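Side-chain contact in heterokaryon incompatibility protein S (Podospora anserina, PDB 2WVO), which triggers a lethal reaction on meeting the prion form of incompatible cells, so that only compatible cells of the same colony survive vegetative fusion: residues S196-K201 against Q217-I222. Residues are numbered along the deposited sequence; the frame is centred on the assembly and turned at random.
Sequences SLTILK and QKIDAI
Leu-197 meets Lys-218 and Ile-219 where the last two helices of the globular HeLo domain, 194-204 and 209-218, pack as a helical hairpin, and it illustrates how one leucine can join two helices without any hydrogen bond between the segments. The backbones come nearest at Leu-197 and Ile-219, whose CA atoms lie 6.7 Å apart. From that point the leucine can be followed outward. Its CB already touches the second segment, with Leu-197 CB 3.6 Å from Ile-219 CG2. Because CG stands anti to the carbonyl carbon, chi1 -73°, the two methyls are carried on towards the lysine. Leu-197 CD1 touches both partners, 4.0 Å from Ile-219 CG2 and 4.1 Å from Lys-218 CG. The other branch reaches further along the lysine, placing Leu-197 CD2 4.1 Å from Lys-218 CD.

The two partners present themselves differently. Ile-219 runs past the leucine in the opposite direction, and of its side chain only the CG2 methyl comes within touching distance. Lys-218, by contrast, crosses it at about a right angle and offers the methylenes from CB to CD of an extended chain. Leaving with CG anti to the backbone N, chi1 -156°, that chain delivers its ammonium to the loop that links helix 177-187 to helix 194-204, where NZ hydrogen-bonds to the carbonyl oxygens of Ile-188 and Val-191. The chain is thus held at its far end while its methylenes lie against the leucine. Val-191 of this loop also touches Leu-197. At the margin, Thr-198 turns its hydroxyl back to the carbonyl oxygen of Glu-194, within its own helix, and Thr-198 OG1 stays 4.5 Å from Ile-219 CG2.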
ATOM      1  N   SER A 196     -21.913 -11.679  22.424  1.00 67.90           N
ATOM      2  CA  SER A 196     -21.187 -10.485  22.000  1.00 66.93           C
ATOM      3  C   SER A 196     -19.673 -10.629  22.136  1.00 66.16           C
ATOM      4  O   SER A 196     -18.926 -10.171  21.277  1.00 65.85           O
ATOM      5  CB  SER A 196     -21.696  -9.259  22.756  1.00 66.88           C
ATOM      6  OG  SER A 196     -22.989  -8.902  22.301  1.00 67.06           O
ATOM      7  N   LEU A 197     -19.234 -11.288  23.203  1.00 65.60           N
ATOM      8  CA  LEU A 197     -17.809 -11.508  23.456  1.00 65.11           C
ATOM      9  C   LEU A 197     -17.149 -12.408  22.407  1.00 64.65           C
ATOM     10  O   LEU A 197     -15.986 -12.209  22.045  1.00 64.85           O
ATOM     11  CB  LEU A 197     -17.604 -12.082  24.858  1.00 65.08           C
ATOM     12  CG  LEU A 197     -17.788 -11.146  26.063  1.00 65.41           C
ATOM     13  CD1 LEU A 197     -17.868 -11.948  27.352  1.00 65.22           C
ATOM     14  CD2 LEU A 197     -16.670 -10.091  26.149  1.00 65.40           C
ATOM     15  N   THR A 198     -17.914 -13.382  21.917  1.00 64.09           N
ATOM     16  CA  THR A 198     -17.437 -14.380  20.966  1.00 63.35           C
ATOM     17  C   THR A 198     -17.306 -13.765  19.580  1.00 63.05           C
ATOM     18  O   THR A 198     -16.363 -14.066  18.843  1.00 62.82           O
ATOM     19  CB  THR A 198     -18.397 -15.594  20.947  1.00 63.46           C
ATOM     20  OG1 THR A 198     -18.512 -16.109  22.281  1.00 62.70           O
ATOM     21  CG2 THR A 198     -17.912 -16.704  20.002  1.00 63.06           C
ATOM     22  N   ILE A 199     -18.260 -12.897  19.245  1.00 62.77           N
ATOM     23  CA  ILE A 199     -18.235 -12.132  18.001  1.00 62.68           C
ATOM     24  C   ILE A 199     -17.047 -11.142  17.996  1.00 62.54           C
ATOM     25  O   ILE A 199     -16.343 -11.029  16.990  1.00 62.08           O
ATOM     26  CB  ILE A 199     -19.597 -11.408  17.744  1.00 62.72           C
ATOM     27  CG1 ILE A 199     -20.753 -12.416  17.587  1.00 62.60           C
ATOM     28  CG2 ILE A 199     -19.515 -10.499  16.533  1.00 62.56           C
ATOM     29  CD1 ILE A 199     -20.657 -13.371  16.380  1.00 62.46           C
ATOM     30  N   LEU A 200     -16.824 -10.462  19.126  1.00 62.30           N
ATOM     31  CA  LEU A 200     -15.674  -9.567  19.299  1.00 62.17           C
ATOM     32  C   LEU A 200     -14.328 -10.270  19.150  1.00 62.22           C
ATOM     33  O   LEU A 200     -13.453  -9.784  18.430  1.00 62.44           O
ATOM     34  CB  LEU A 200     -15.704  -8.869  20.664  1.00 62.23           C
ATOM     35  CG  LEU A 200     -16.000  -7.375  20.824  1.00 62.21           C
ATOM     36  CD1 LEU A 200     -15.594  -6.953  22.224  1.00 61.92           C
ATOM     37  CD2 LEU A 200     -15.316  -6.470  19.776  1.00 60.57           C
ATOM     38  N   LYS A 201     -14.155 -11.390  19.852  1.00 62.04           N
ATOM     39  CA  LYS A 201     -12.901 -12.144  19.814  1.00 62.01           C
ATOM     40  C   LYS A 201     -12.578 -12.680  18.416  1.00 61.91           C
ATOM     41  O   LYS A 201     -11.409 -12.724  18.018  1.00 62.07           O
ATOM     42  CB  LYS A 201     -12.918 -13.293  20.825  1.00 62.07           C
ATOM     43  CG  LYS A 201     -11.611 -14.065  20.881  1.00 62.56           C
ATOM     44  CD  LYS A 201     -11.660 -15.196  21.877  1.00 63.85           C
ATOM     45  CE  LYS A 201     -10.329 -15.936  21.915  1.00 65.12           C
ATOM     46  NZ  LYS A 201     -10.092 -16.802  20.724  1.00 65.96           N
ATOM     47  N   GLN A 217     -10.542 -14.247  28.097  1.00 73.22           N
ATOM     48  CA  GLN A 217     -10.505 -14.338  29.554  1.00 74.48           C
ATOM     49  C   GLN A 217     -11.885 -14.088  30.149  1.00 75.28           C
ATOM     50  O   GLN A 217     -12.264 -14.735  31.124  1.00 75.31           O
ATOM     51  CB  GLN A 217      -9.481 -13.369  30.152  1.00 74.46           C
ATOM     52  CG  GLN A 217      -8.031 -13.790  29.964  1.00 74.56           C
ATOM     53  CD  GLN A 217      -7.069 -12.933  30.766  1.00 74.71           C
ATOM     54  OE1 GLN A 217      -6.409 -12.043  30.222  1.00 74.61           O
ATOM     55  NE2 GLN A 217      -6.988 -13.195  32.071  1.00 75.51           N
ATOM     56  N   LYS A 218     -12.640 -13.167  29.553  1.00 76.34           N
ATOM     57  CA  LYS A 218     -13.960 -12.822  30.078  1.00 77.67           C
ATOM     58  C   LYS A 218     -15.034 -13.890  29.827  1.00 78.82           C
ATOM     59  O   LYS A 218     -15.925 -14.074  30.662  1.00 78.91           O
ATOM     60  CB  LYS A 218     -14.422 -11.449  29.586  1.00 77.57           C
ATOM     61  CG  LYS A 218     -15.454 -10.812  30.504  1.00 77.48           C
ATOM     62  CD  LYS A 218     -15.810  -9.397  30.094  1.00 77.66           C
ATOM     63  CE  LYS A 218     -16.731  -8.788  31.156  1.00 77.67           C
ATOM     64  NZ  LYS A 218     -17.223  -7.449  30.756  1.00 78.04           N
ATOM     65  N   ILE A 219     -14.948 -14.598  28.698  1.00 80.13           N
ATOM     66  CA  ILE A 219     -15.905 -15.670  28.393  1.00 81.51           C
ATOM     67  C   ILE A 219     -15.852 -16.812  29.425  1.00 82.55           C
ATOM     68  O   ILE A 219     -16.818 -17.563  29.573  1.00 82.62           O
ATOM     69  CB  ILE A 219     -15.758 -16.244  26.947  1.00 81.52           C
ATOM     70  CG1 ILE A 219     -14.394 -16.915  26.743  1.00 81.65           C
ATOM     71  CG2 ILE A 219     -16.037 -15.167  25.880  1.00 81.43           C
ATOM     72  CD1 ILE A 219     -14.430 -18.108  25.789  1.00 81.95           C
ATOM     73  N   ASP A 220     -14.728 -16.921  30.134  1.00 83.87           N
ATOM     74  CA  ASP A 220     -14.545 -17.924  31.191  1.00 85.24           C
ATOM     75  C   ASP A 220     -15.190 -17.493  32.511  1.00 86.15           C
ATOM     76  O   ASP A 220     -15.465 -18.331  33.370  1.00 86.12           O
ATOM     77  CB  ASP A 220     -13.057 -18.234  31.395  1.00 85.24           C
ATOM     78  CG  ASP A 220     -12.311 -18.427  30.079  1.00 85.39           C
ATOM     79  OD1 ASP A 220     -12.934 -18.852  29.080  1.00 84.92           O
ATOM     80  OD2 ASP A 220     -11.094 -18.148  30.042  1.00 85.72           O
ATOM     81  N   ALA A 221     -15.428 -16.187  32.657  1.00 87.43           N
ATOM     82  CA  ALA A 221     -16.215 -15.630  33.771  1.00 88.69           C
ATOM     83  C   ALA A 221     -17.710 -15.997  33.671  1.00 89.59           C
ATOM     84  O   ALA A 221     -18.556 -15.443  34.391  1.00 89.63           O
ATOM     85  CB  ALA A 221     -16.028 -14.111  33.860  1.00 88.60           C
ATOM     86  N   ILE A 222     -18.013 -16.919  32.752  1.00 90.68           N
ATOM     87  CA  ILE A 222     -19.320 -17.585  32.651  1.00 91.59           C
ATOM     88  C   ILE A 222     -19.153 -19.094  32.405  1.00 92.00           C
ATOM     89  O   ILE A 222     -19.778 -19.903  33.100  1.00 92.08           O
ATOM     90  CB  ILE A 222     -20.296 -16.915  31.624  1.00 91.61           C
ATOM     91  CG1 ILE A 222     -19.534 -16.015  30.633  1.00 91.76           C
ATOM     92  CG2 ILE A 222     -21.379 -16.126  32.374  1.00 91.82           C
ATOM     93  CD1 ILE A 222     -20.411 -15.277  29.609  1.00 91.66           C
TER